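Local coordinates for 5-Carboxyvanillate Decarboxylase (Novosphingobium aromaticivorans, PDB 4QRN), which probably removes a carboxyl group from 5-carboxyvanillate, as a metal-dependent carboxy-lyase of the amidohydrolase family, at residues A230-G233 / F234-T238; Y270-Y273 / R274-M278; E299-L302 / K303-L307; A318-F321 / C322-V325. One frame throughout, in Å; residues are numbered along the deposited sequence.

Interaction 1 of 4, residues A230-G233 / F234-T238; sequences AIFG and FGVET. With 1DF (4-hydroxy-3-methoxy-5-nitrobenzoic acid), chain F.
F234 turns CG opposite its own carbonyl carbon (chi1 -84°), which brings its ring back alongside A230, whereas F232 holds CG anti to the backbone N (chi1 -178°), a torsion that carries its ring to where V236 CG2, one helical turn on, lies over it. The backbone N of A230 lies over the centre of one face of the F234 ring, and F234 CD2 comes within 3.5 Å of A230 CA. With nothing beyond CB, alanine lets the ring lie directly against its backbone; A230 CB touches F234 CD2 at 3.8 Å and also borders the carboxylate of the bound 4-hydroxy-3-methoxy-5-nitrobenzoic acid. The far edge of the F234 ring completes the link, F234 CE2 standing 3.7 Å from ring carbon CO2 of the ligand. In the second pair, V236 CG2 lies toward the rim of the F232 ring face in a CH-pi contact, 3.5 Å from F232 CE2. V236 also packs on V236 of the second subunit. The first helical turn is closed by V236 N to F232 O (3.1 Å) and E237 N to G233 O (2.9 Å). Further on, F234 O is gripped from opposite faces of its carbonyl plane by T238 N and by T238 OG1, the latter at 2.8 Å. A water donates to A230 O and weakly accepts from G235 N. F232 is the N-cap residue of helix 233-248, whose first turn walls the ligand pocket beside the manganese.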
loop_
_atom_site.group_PDB
_atom_site.type_symbol
_atom_site.label_atom_id
_atom_site.label_comp_id
_atom_site.label_asym_id
_atom_site.label_seq_id
_atom_site.Cartn_x
_atom_site.Cartn_y
_atom_site.Cartn_z
ATOM N N ALA A 230 -5.869 10.233 4.094
ATOM C CA ALA A 230 -5.631 9.164 5.063
ATOM C C ALA A 230 -6.154 7.808 4.599
ATOM O O ALA A 230 -5.565 6.781 4.963
ATOM C CB ALA A 230 -6.215 9.540 6.410
ATOM N N ILE A 231 -7.229 7.774 3.814
ATOM C CA ILE A 231 -7.747 6.497 3.380
ATOM C C ILE A 231 -6.744 5.667 2.569
ATOM O O ILE A 231 -6.854 4.430 2.579
ATOM C CB ILE A 231 -9.040 6.718 2.554
ATOM C CG1 ILE A 231 -9.800 5.403 2.368
ATOM C CG2 ILE A 231 -8.785 7.435 1.224
ATOM C CD1 ILE A 231 -11.147 5.583 1.606
ATOM N N PHE A 232 -5.821 6.294 1.826
ATOM C CA PHE A 232 -5.003 5.520 0.895
ATOM C C PHE A 232 -3.714 6.235 0.524
ATOM O O PHE A 232 -2.624 5.680 0.680
ATOM C CB PHE A 232 -5.817 5.185 -0.367
ATOM C CG PHE A 232 -5.065 4.345 -1.353
ATOM C CD1 PHE A 232 -4.896 2.986 -1.137
ATOM C CD2 PHE A 232 -4.493 4.921 -2.484
ATOM C CE1 PHE A 232 -4.182 2.209 -2.048
ATOM C CE2 PHE A 232 -3.794 4.159 -3.393
ATOM C CZ PHE A 232 -3.621 2.801 -3.148
ATOM N N GLY A 233 -3.819 7.464 0.022
ATOM C CA GLY A 233 -2.646 8.160 -0.463
ATOM C C GLY A 233 -1.610 8.406 0.614
ATOM O O GLY A 233 -0.413 8.358 0.344
ATOM N N PHE A 234 -2.045 8.660 1.848
ATOM C CA PHE A 234 -1.074 8.799 2.947
ATOM C C PHE A 234 -0.174 7.564 3.050
ATOM O O PHE A 234 1.033 7.689 3.248
ATOM C CB PHE A 234 -1.817 9.005 4.275
ATOM C CG PHE A 234 -2.240 10.434 4.575
ATOM C CD1 PHE A 234 -2.250 11.442 3.618
ATOM C CD2 PHE A 234 -2.629 10.745 5.880
ATOM C CE1 PHE A 234 -2.644 12.747 3.970
ATOM C CE2 PHE A 234 -3.030 12.034 6.227
ATOM C CZ PHE A 234 -3.035 13.035 5.268
ATOM N N GLY A 235 -0.777 6.373 2.975
ATOM C CA GLY A 235 -0.012 5.146 3.109
ATOM C C GLY A 235 0.911 4.904 1.932
ATOM O O GLY A 235 2.002 4.368 2.100
ATOM N N VAL A 236 0.464 5.261 0.734
ATOM C CA VAL A 236 1.304 5.139 -0.454
ATOM C C VAL A 236 2.534 6.024 -0.290
ATOM O O VAL A 236 3.678 5.584 -0.463
ATOM C CB VAL A 236 0.506 5.533 -1.706
ATOM C CG1 VAL A 236 1.446 5.701 -2.919
ATOM C CG2 VAL A 236 -0.609 4.506 -2.000
ATOM N N GLU A 237 2.296 7.304 0.010
ATOM C CA GLU A 237 3.366 8.286 0.115
ATOM C C GLU A 237 4.395 7.869 1.170
ATOM O O GLU A 237 5.600 7.904 0.957
ATOM C CB GLU A 237 2.738 9.646 0.442
ATOM C CG GLU A 237 3.701 10.696 0.954
ATOM C CD GLU A 237 4.798 11.160 0.004
ATOM O OE1 GLU A 237 4.691 10.976 -1.223
ATOM O OE2 GLU A 237 5.759 11.761 0.529
ATOM N N THR A 238 3.897 7.486 2.342
ATOM C CA THR A 238 4.782 7.272 3.482
ATOM C C THR A 238 5.494 5.926 3.365
ATOM O O THR A 238 6.684 5.821 3.660
ATOM C CB THR A 238 3.982 7.353 4.787
ATOM O OG1 THR A 238 3.173 8.523 4.768
ATOM C CG2 THR A 238 4.921 7.434 5.981
HETATM C C1 1DF F . -5.613 12.891 8.805
HETATM C CO1 1DF F . -5.120 11.743 9.359
HETATM C CO2 1DF F . -4.794 14.042 8.762
HETATM C CM1 1DF F . -3.818 11.833 9.955
HETATM C CM2 1DF F . -3.613 14.113 9.472
HETATM O OM 1DF F . -2.810 15.217 9.506
HETATM C CZ 1DF F . -3.148 13.029 10.202
HETATM C CC 1DF F . -6.955 12.947 8.174
HETATM C CV 1DF F . -3.091 16.257 8.568
HETATM O O1 1DF F . -7.873 12.149 8.633
HETATM O O2 1DF F . -7.149 13.758 7.262
HETATM O O3 1DF F . -2.135 13.113 11.013
HETATM N N 1DF F . -3.110 10.513 10.093
HETATM O O11 1DF F . -1.969 10.432 10.449
HETATM O O22 1DF F . -3.712 9.491 9.661
HETATM O O HOH W 1 -3.304 5.431 4.186
#

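Interaction 2 of 4, residues Y270-Y273 / R274-M278; sequences YWLY and RLDYM. With 1DF (4-hydroxy-3-methoxy-5-nitrobenzoic acid), chain N.
Helix 268-284 belongs to the subunit interface, and on it W271 and R274, three residues apart, lie side by side and point the same way; R274 alone goes on to the ligand. R274 runs extended from CG to NE, its CG anti to the backbone N (chi1 180°), and its CD rests 3.8 Å from W271 CZ3; the indole and guanidinium planes are 30° apart. The indole gives the arginine methylenes an apolar neighbour, which probably limits their freedom. Beyond them the nitro oxygen O22 of 4-hydroxy-3-methoxy-5-nitrobenzoic acid lies at the guanidinium edge, in its plane, 2.9 Å from R274 NH2 and weakly bonded to R274 NH1 at 3.4 Å. M278 CE borders the same ligand, 3.5 Å from carboxylate oxygen O2. Behind, W271 CB packs on L275 CG at 3.8 Å, a turn held by L275 N to W271 O (2.8 Å). L272 CD1 runs beside D276, whose carboxylate accepts from the backbone N atoms of I298 and E299, while Y273 OH bonds E345 of the second subunit. With an alanine in place of R274, O22 would probably lose both of these donors and W271 CZ3 its methylene neighbour. Because a nitro group resembles a carboxylate in shape, the two N-H groups converging on O22 are consistent with one subunit helping to bind a carboxylated substrate held by the other.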
loop_
_atom_site.group_PDB
_atom_site.type_symbol
_atom_site.label_atom_id
_atom_site.label_comp_id
_atom_site.label_asym_id
_atom_site.label_seq_id
_atom_site.Cartn_x
_atom_site.Cartn_y
_atom_site.Cartn_z
ATOM N N TYR A 270 3.179 -6.077 5.920
ATOM C CA TYR A 270 2.358 -7.026 5.194
ATOM C C TYR A 270 2.983 -7.378 3.846
ATOM O O TYR A 270 2.915 -8.531 3.400
ATOM C CB TYR A 270 0.973 -6.444 5.037
ATOM C CG TYR A 270 -0.059 -7.374 4.431
ATOM C CD1 TYR A 270 -0.612 -8.411 5.161
ATOM C CD2 TYR A 270 -0.519 -7.170 3.123
ATOM C CE1 TYR A 270 -1.606 -9.221 4.599
ATOM C CE2 TYR A 270 -1.500 -7.960 2.572
ATOM C CZ TYR A 270 -2.048 -8.976 3.314
ATOM O OH TYR A 270 -3.048 -9.767 2.818
ATOM N N TRP A 271 3.596 -6.392 3.198
ATOM C CA TRP A 271 4.267 -6.594 1.924
ATOM C C TRP A 271 5.639 -7.258 2.058
ATOM O O TRP A 271 6.298 -7.477 1.045
ATOM C CB TRP A 271 4.501 -5.258 1.246
ATOM C CG TRP A 271 3.342 -4.586 0.594
ATOM C CD1 TRP A 271 2.865 -3.343 0.886
ATOM C CD2 TRP A 271 2.614 -5.040 -0.550
ATOM N NE1 TRP A 271 1.877 -2.992 -0.007
ATOM C CE2 TRP A 271 1.707 -4.015 -0.899
ATOM C CE3 TRP A 271 2.687 -6.183 -1.341
ATOM C CZ2 TRP A 271 0.864 -4.114 -2.007
ATOM C CZ3 TRP A 271 1.829 -6.288 -2.439
ATOM C CH2 TRP A 271 0.953 -5.259 -2.758
ATOM N N LEU A 272 6.107 -7.542 3.275
ATOM C CA LEU A 272 7.527 -7.821 3.475
ATOM C C LEU A 272 8.078 -8.921 2.581
ATOM O O LEU A 272 9.178 -8.788 2.040
ATOM C CB LEU A 272 7.766 -8.192 4.930
ATOM C CG LEU A 272 9.207 -8.495 5.301
ATOM C CD1 LEU A 272 10.151 -7.302 4.989
ATOM C CD2 LEU A 272 9.252 -8.890 6.789
ATOM N N TYR A 273 7.377 -10.047 2.453
ATOM C CA TYR A 273 7.904 -11.141 1.646
ATOM C C TYR A 273 8.159 -10.665 0.202
ATOM O O TYR A 273 9.213 -10.967 -0.381
ATOM C CB TYR A 273 6.920 -12.322 1.650
ATOM C CG TYR A 273 7.459 -13.540 0.938
ATOM C CD1 TYR A 273 7.295 -13.701 -0.429
ATOM C CD2 TYR A 273 8.169 -14.526 1.649
ATOM C CE1 TYR A 273 7.823 -14.802 -1.068
ATOM C CE2 TYR A 273 8.663 -15.640 1.021
ATOM C CZ TYR A 273 8.499 -15.774 -0.343
ATOM O OH TYR A 273 9.018 -16.899 -0.956
ATOM N N ARG A 274 7.182 -9.958 -0.363
ATOM C CA ARG A 274 7.281 -9.421 -1.709
ATOM C C ARG A 274 8.359 -8.333 -1.793
ATOM O O ARG A 274 9.095 -8.272 -2.789
ATOM C CB ARG A 274 5.918 -8.920 -2.140
ATOM C CG ARG A 274 5.842 -8.325 -3.525
ATOM C CD ARG A 274 4.432 -8.582 -4.019
ATOM N NE ARG A 274 4.035 -7.985 -5.280
ATOM C CZ ARG A 274 4.241 -8.525 -6.471
ATOM N NH1 ARG A 274 5.001 -9.625 -6.611
ATOM N NH2 ARG A 274 3.708 -7.930 -7.542
ATOM N N LEU A 275 8.470 -7.476 -0.797
ATOM C CA LEU A 275 9.512 -6.457 -0.793
ATOM C C LEU A 275 10.887 -7.100 -0.917
ATOM O O LEU A 275 11.709 -6.710 -1.751
ATOM C CB LEU A 275 9.471 -5.598 0.465
ATOM C CG LEU A 275 8.224 -4.755 0.690
ATOM C CD1 LEU A 275 8.329 -4.011 2.013
ATOM C CD2 LEU A 275 7.967 -3.792 -0.447
ATOM N N ASP A 276 11.174 -8.065 -0.051
ATOM C CA ASP A 276 12.493 -8.683 -0.088
ATOM C C ASP A 276 12.707 -9.492 -1.359
ATOM O O ASP A 276 13.790 -9.429 -1.939
ATOM C CB ASP A 276 12.748 -9.525 1.165
ATOM C CG ASP A 276 13.552 -8.762 2.235
ATOM O OD1 ASP A 276 14.462 -7.966 1.873
ATOM O OD2 ASP A 276 13.294 -8.972 3.432
ATOM N N TYR A 277 11.700 -10.246 -1.798
ATOM C CA TYR A 277 11.875 -11.047 -2.998
ATOM C C TYR A 277 12.198 -10.142 -4.191
ATOM O O TYR A 277 13.144 -10.395 -4.944
ATOM C CB TYR A 277 10.622 -11.893 -3.299
ATOM C CG TYR A 277 10.873 -12.814 -4.466
ATOM C CD1 TYR A 277 10.633 -12.393 -5.759
ATOM C CD2 TYR A 277 11.439 -14.070 -4.272
ATOM C CE1 TYR A 277 10.920 -13.213 -6.853
ATOM C CE2 TYR A 277 11.749 -14.891 -5.334
ATOM C CZ TYR A 277 11.489 -14.463 -6.626
ATOM O OH TYR A 277 11.792 -15.277 -7.692
ATOM N N MET A 278 11.403 -9.101 -4.385
ATOM C CA MET A 278 11.576 -8.255 -5.554
ATOM C C MET A 278 12.747 -7.295 -5.425
ATOM O O MET A 278 13.374 -6.963 -6.442
ATOM C CB MET A 278 10.266 -7.542 -5.906
ATOM C CG MET A 278 9.178 -8.501 -6.397
ATOM S SD MET A 278 9.764 -9.360 -7.893
ATOM C CE MET A 278 8.357 -10.349 -8.346
HETATM C C1 1DF N . 6.435 -8.942 -12.754
HETATM C CO1 1DF N . 5.687 -9.534 -11.762
HETATM C CO2 1DF N . 5.869 -8.708 -14.006
HETATM C CM1 1DF N . 4.361 -9.866 -12.083
HETATM C CM2 1DF N . 4.618 -9.204 -14.318
HETATM O OM 1DF N . 4.021 -9.038 -15.535
HETATM C CZ 1DF N . 3.879 -9.871 -13.366
HETATM C CC 1DF N . 7.829 -8.566 -12.522
HETATM C CV 1DF N . 4.607 -8.148 -16.441
HETATM O O1 1DF N . 8.334 -7.652 -13.203
HETATM O O2 1DF N . 8.537 -9.207 -11.656
HETATM O O3 1DF N . 2.776 -10.547 -13.710
HETATM N N 1DF N . 3.420 -10.002 -10.922
HETATM O O11 1DF N . 2.230 -10.144 -11.035
HETATM O O22 1DF N . 3.889 -9.754 -9.789
HETATM O O HOH W 2 4.354 -10.006 1.343
#

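Interaction 3 of 4, residues E299-L302 / K303-L307; sequences EGYL and KSNVL
K303 begins the second segment by folding back over E299: its N donates to E299 O at 3.1 Å, with a weak second bond to G300 O. CG lies anti to the carbonyl carbon (chi1 -69°), and the extended chain then runs beside that of E299, so that K303 NZ reaches E299 OE2 in a long salt bridge of 3.7 Å. The long, flexible lysine suits this exposed site. S304 follows with OG tucked between its backbone N and carbonyl carbon (chi1 59°). From there S304 OG lies 3.0 Å from G300 O and 2.7 Å from N305 OD1; its single proton could serve either, while K296 NZ also bonds OG.

At N305 the chain leaves helical geometry, and helix 298-304 passes almost directly into strand 306-309, one of the parallel strands of the amidohydrolase barrel. N305 N still donates to Y301 O at 2.8 Å. N305 OD1 stands at the edge of the Y301 ring, in the ring plane and 3.9 Å from Y301 CD1, with the amide turned 50° from the ring. An asparagine fits here because the two N-H groups of ND2 can serve two carbonyls, those of P255 and L257, while OD1 is left to face S304 OG. V306 makes a weak bond from N to Y301 O, which also takes a weak one from S304 N. V306 CB then packs at 3.8 Å on L302 CD2, the two side chains pointing the same way. The carbonyl oxygens of L302 and V306, both acceptors, lie near each other, and R330 NE bonds V306 O and, weakly, L302 O.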
loop_
_atom_site.group_PDB
_atom_site.type_symbol
_atom_site.label_atom_id
_atom_site.label_comp_id
_atom_site.label_asym_id
_atom_site.label_seq_id
_atom_site.Cartn_x
_atom_site.Cartn_y
_atom_site.Cartn_z
ATOM N N GLU A 299 13.628 -7.239 5.846
ATOM C CA GLU A 299 13.189 -7.796 7.113
ATOM C C GLU A 299 14.172 -7.452 8.246
ATOM O O GLU A 299 13.752 -7.046 9.352
ATOM C CB GLU A 299 13.024 -9.302 6.968
ATOM C CG GLU A 299 12.642 -9.966 8.270
ATOM C CD GLU A 299 12.344 -11.413 8.092
ATOM O OE1 GLU A 299 12.842 -12.013 7.115
ATOM O OE2 GLU A 299 11.600 -11.953 8.921
ATOM N N GLY A 300 15.466 -7.611 7.973
ATOM C CA GLY A 300 16.467 -7.255 8.956
ATOM C C GLY A 300 16.378 -5.808 9.400
ATOM O O GLY A 300 16.479 -5.526 10.602
ATOM N N TYR A 301 16.194 -4.891 8.461
ATOM C CA TYR A 301 16.074 -3.486 8.843
ATOM C C TYR A 301 14.799 -3.240 9.632
ATOM O O TYR A 301 14.804 -2.400 10.526
ATOM C CB TYR A 301 16.122 -2.547 7.623
ATOM C CG TYR A 301 17.453 -2.601 6.911
ATOM C CD1 TYR A 301 18.630 -2.215 7.560
ATOM C CD2 TYR A 301 17.547 -3.072 5.611
ATOM C CE1 TYR A 301 19.854 -2.285 6.917
ATOM C CE2 TYR A 301 18.755 -3.159 4.967
ATOM C CZ TYR A 301 19.905 -2.770 5.621
ATOM O OH TYR A 301 21.098 -2.907 4.949
ATOM N N LEU A 302 13.707 -3.924 9.303
ATOM C CA LEU A 302 12.498 -3.735 10.113
ATOM C C LEU A 302 12.741 -4.138 11.551
ATOM O O LEU A 302 12.228 -3.501 12.466
ATOM C CB LEU A 302 11.310 -4.511 9.570
ATOM C CG LEU A 302 10.761 -4.047 8.233
ATOM C CD1 LEU A 302 9.519 -4.864 7.953
ATOM C CD2 LEU A 302 10.446 -2.566 8.216
ATOM N N LYS A 303 13.534 -5.172 11.765
ATOM C CA LYS A 303 13.750 -5.673 13.110
ATOM C C LYS A 303 14.797 -4.882 13.894
ATOM O O LYS A 303 14.819 -4.980 15.112
ATOM C CB LYS A 303 14.120 -7.149 13.058
ATOM C CG LYS A 303 12.955 -8.036 12.620
ATOM C CD LYS A 303 13.370 -9.490 12.587
ATOM C CE LYS A 303 12.190 -10.418 12.380
ATOM N NZ LYS A 303 12.620 -11.841 12.453
ATOM N N SER A 304 15.648 -4.106 13.227
ATOM C CA SER A 304 16.710 -3.368 13.927
ATOM C C SER A 304 16.605 -1.851 13.862
ATOM O O SER A 304 17.189 -1.188 14.726
ATOM C CB SER A 304 18.071 -3.775 13.410
ATOM O OG SER A 304 18.192 -3.525 12.038
ATOM N N ASN A 305 15.913 -1.307 12.867
ATOM C CA ASN A 305 15.945 0.140 12.626
ATOM C C ASN A 305 14.600 0.797 12.407
ATOM O O ASN A 305 14.554 2.021 12.375
ATOM C CB ASN A 305 16.830 0.473 11.422
ATOM C CG ASN A 305 18.272 0.118 11.651
ATOM O OD1 ASN A 305 18.730 -0.982 11.303
ATOM N ND2 ASN A 305 19.008 1.039 12.245
ATOM N N VAL A 306 13.518 0.041 12.265
ATOM C CA VAL A 306 12.198 0.620 12.048
ATOM C C VAL A 306 11.303 0.304 13.231
ATOM O O VAL A 306 11.392 -0.764 13.828
ATOM C CB VAL A 306 11.587 0.110 10.727
ATOM C CG1 VAL A 306 10.192 0.701 10.493
ATOM C CG2 VAL A 306 12.526 0.450 9.562
ATOM N N LEU A 307 10.462 1.260 13.591
ATOM C CA LEU A 307 9.528 1.147 14.703
ATOM C C LEU A 307 8.155 1.554 14.169
ATOM O O LEU A 307 8.065 2.419 13.292
ATOM C CB LEU A 307 9.949 2.102 15.818
ATOM C CG LEU A 307 11.321 1.793 16.438
ATOM C CD1 LEU A 307 11.801 2.978 17.255
ATOM C CD2 LEU A 307 11.285 0.502 17.298
#

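Interaction 4 of 4, residues A318-F321 / C322-V325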
loop_
_atom_site.group_PDB
_atom_site.type_symbol
_atom_site.label_atom_id
_atom_site.label_comp_id
_atom_site.label_asym_id
_atom_site.label_seq_id
_atom_site.Cartn_x
_atom_site.Cartn_y
_atom_site.Cartn_z
ATOM N N ALA A 318 -4.303 -6.866 12.725
ATOM C CA ALA A 318 -3.191 -6.149 12.124
ATOM C C ALA A 318 -2.098 -5.851 13.147
ATOM O O ALA A 318 -0.906 -5.976 12.839
ATOM C CB ALA A 318 -3.659 -4.883 11.460
ATOM N N ILE A 319 -2.488 -5.475 14.359
ATOM C CA ILE A 319 -1.505 -5.233 15.408
ATOM C C ILE A 319 -0.712 -6.509 15.676
ATOM O O ILE A 319 0.515 -6.481 15.753
ATOM C CB ILE A 319 -2.188 -4.728 16.696
ATOM C CG1 ILE A 319 -2.807 -3.352 16.439
ATOM C CG2 ILE A 319 -1.195 -4.687 17.834
ATOM C CD1 ILE A 319 -3.791 -2.956 17.517
ATOM N N LYS A 320 -1.416 -7.625 15.840
ATOM C CA LYS A 320 -0.738 -8.874 16.147
ATOM C C LYS A 320 0.166 -9.318 15.004
ATOM O O LYS A 320 1.251 -9.852 15.241
ATOM C CB LYS A 320 -1.752 -9.965 16.492
ATOM C CG LYS A 320 -2.372 -9.795 17.871
ATOM C CD LYS A 320 -3.358 -10.906 18.194
ATOM C CE LYS A 320 -3.767 -10.881 19.665
ATOM N NZ LYS A 320 -4.769 -11.968 19.944
ATOM N N PHE A 321 -0.287 -9.129 13.774
ATOM C CA PHE A 321 0.525 -9.488 12.612
ATOM C C PHE A 321 1.834 -8.710 12.654
ATOM O O PHE A 321 2.939 -9.239 12.497
ATOM C CB PHE A 321 -0.251 -9.175 11.328
ATOM C CG PHE A 321 0.522 -9.484 10.072
ATOM C CD1 PHE A 321 1.409 -8.553 9.558
ATOM C CD2 PHE A 321 0.366 -10.688 9.410
ATOM C CE1 PHE A 321 2.139 -8.818 8.405
ATOM C CE2 PHE A 321 1.107 -10.964 8.276
ATOM C CZ PHE A 321 1.995 -10.024 7.771
ATOM N N CYS A 322 1.698 -7.414 12.894
ATOM C CA CYS A 322 2.848 -6.546 12.885
ATOM C C CYS A 322 3.794 -6.889 14.069
ATOM O O CYS A 322 5.016 -6.860 13.921
ATOM C CB CYS A 322 2.336 -5.111 12.929
ATOM S SG CYS A 322 3.518 -3.860 12.519
ATOM N N GLN A 323 3.226 -7.201 15.234
ATOM C CA GLN A 323 4.045 -7.613 16.372
ATOM C C GLN A 323 4.844 -8.868 16.035
ATOM O O GLN A 323 5.997 -9.013 16.438
ATOM C CB GLN A 323 3.184 -7.894 17.612
ATOM C CG GLN A 323 2.646 -6.626 18.254
ATOM C CD GLN A 323 1.628 -6.942 19.349
ATOM O OE1 GLN A 323 0.844 -7.880 19.217
ATOM N NE2 GLN A 323 1.643 -6.161 20.439
ATOM N N GLN A 324 4.237 -9.800 15.309
ATOM C CA GLN A 324 4.953 -11.001 14.916
ATOM C C GLN A 324 6.091 -10.677 13.937
ATOM O O GLN A 324 7.192 -11.226 14.067
ATOM C CB GLN A 324 3.977 -12.010 14.325
ATOM C CG GLN A 324 4.622 -13.370 14.023
ATOM C CD GLN A 324 3.771 -14.267 13.140
ATOM O OE1 GLN A 324 2.547 -14.301 13.258
ATOM N NE2 GLN A 324 4.426 -15.006 12.246
ATOM N N VAL A 325 5.844 -9.810 12.958
ATOM C CA VAL A 325 6.858 -9.509 11.942
ATOM C C VAL A 325 8.011 -8.681 12.514
ATOM O O VAL A 325 9.180 -8.945 12.246
ATOM C CB VAL A 325 6.209 -8.723 10.768
ATOM C CG1 VAL A 325 7.277 -8.178 9.813
ATOM C CG2 VAL A 325 5.232 -9.619 10.019
#
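Side-chain packing comes first, and its apolar pair is F321 and V325, four residues apart: with CG anti to the backbone N (chi1 179°), the F321 ring swings along the helix until F321 CE1 lies 3.6 Å from V325 CG2. A beta-branched valine presents that methyl without needing a longer reach, and the pair faces P317 and W315 of the second subunit. Elsewhere on the helix an amide takes part: I319 CG2 meets Q323 CD at 3.9 Å, the two chains running side by side, and the K320 and Q323 chains cross, with K320 CG 4.0 Å from Q323 OE1. This helix, 316-326, is the crossover of a beta-alpha-beta unit between strands 306-309 and 331-332. I319 and Q323 also pack on helix 356-370, through F362 and T358. Shortening Q323 to an alanine is likely to open a gap beside I319 CG2 and take away the neighbour of T358.

The polar contacts are those of the backbone, in i to i+4 order: C322 N to A318 O at 3.0 Å, Q323 N to I319 O at 2.9 Å, Q324 N to K320 O at 3.0 Å and V325 N to F321 O at 3.0 Å. The last lies in the carbonyl plane, whereas Q324 N is tilted 27° from that of K320. Among the side chains, K320 NZ is hydrogen-bonded to D353 O.

Overall arrangement
Interaction 1 is wholly buried and lies closest to the chain's centre, at the metal and ligand pocket; it touches none of the others. Interactions 2, 3 and 4 form a connected group farther out. L272 of interaction 2 packs against L302 and also V325, D276 OD2 probably bonds E299 N, and K303 CE meets V325 O. Interactions 1, 2 and 4 also border the second subunit, whereas interaction 3 does not. Their chemistry follows their place: aromatic and alanine surfaces against the ligand in interaction 1, an arginine serving the neighbouring pocket in interaction 2, a helix-to-strand turn with a solvent-side charge pair in interaction 3, and mostly apolar crossover-helix packing in interaction 4.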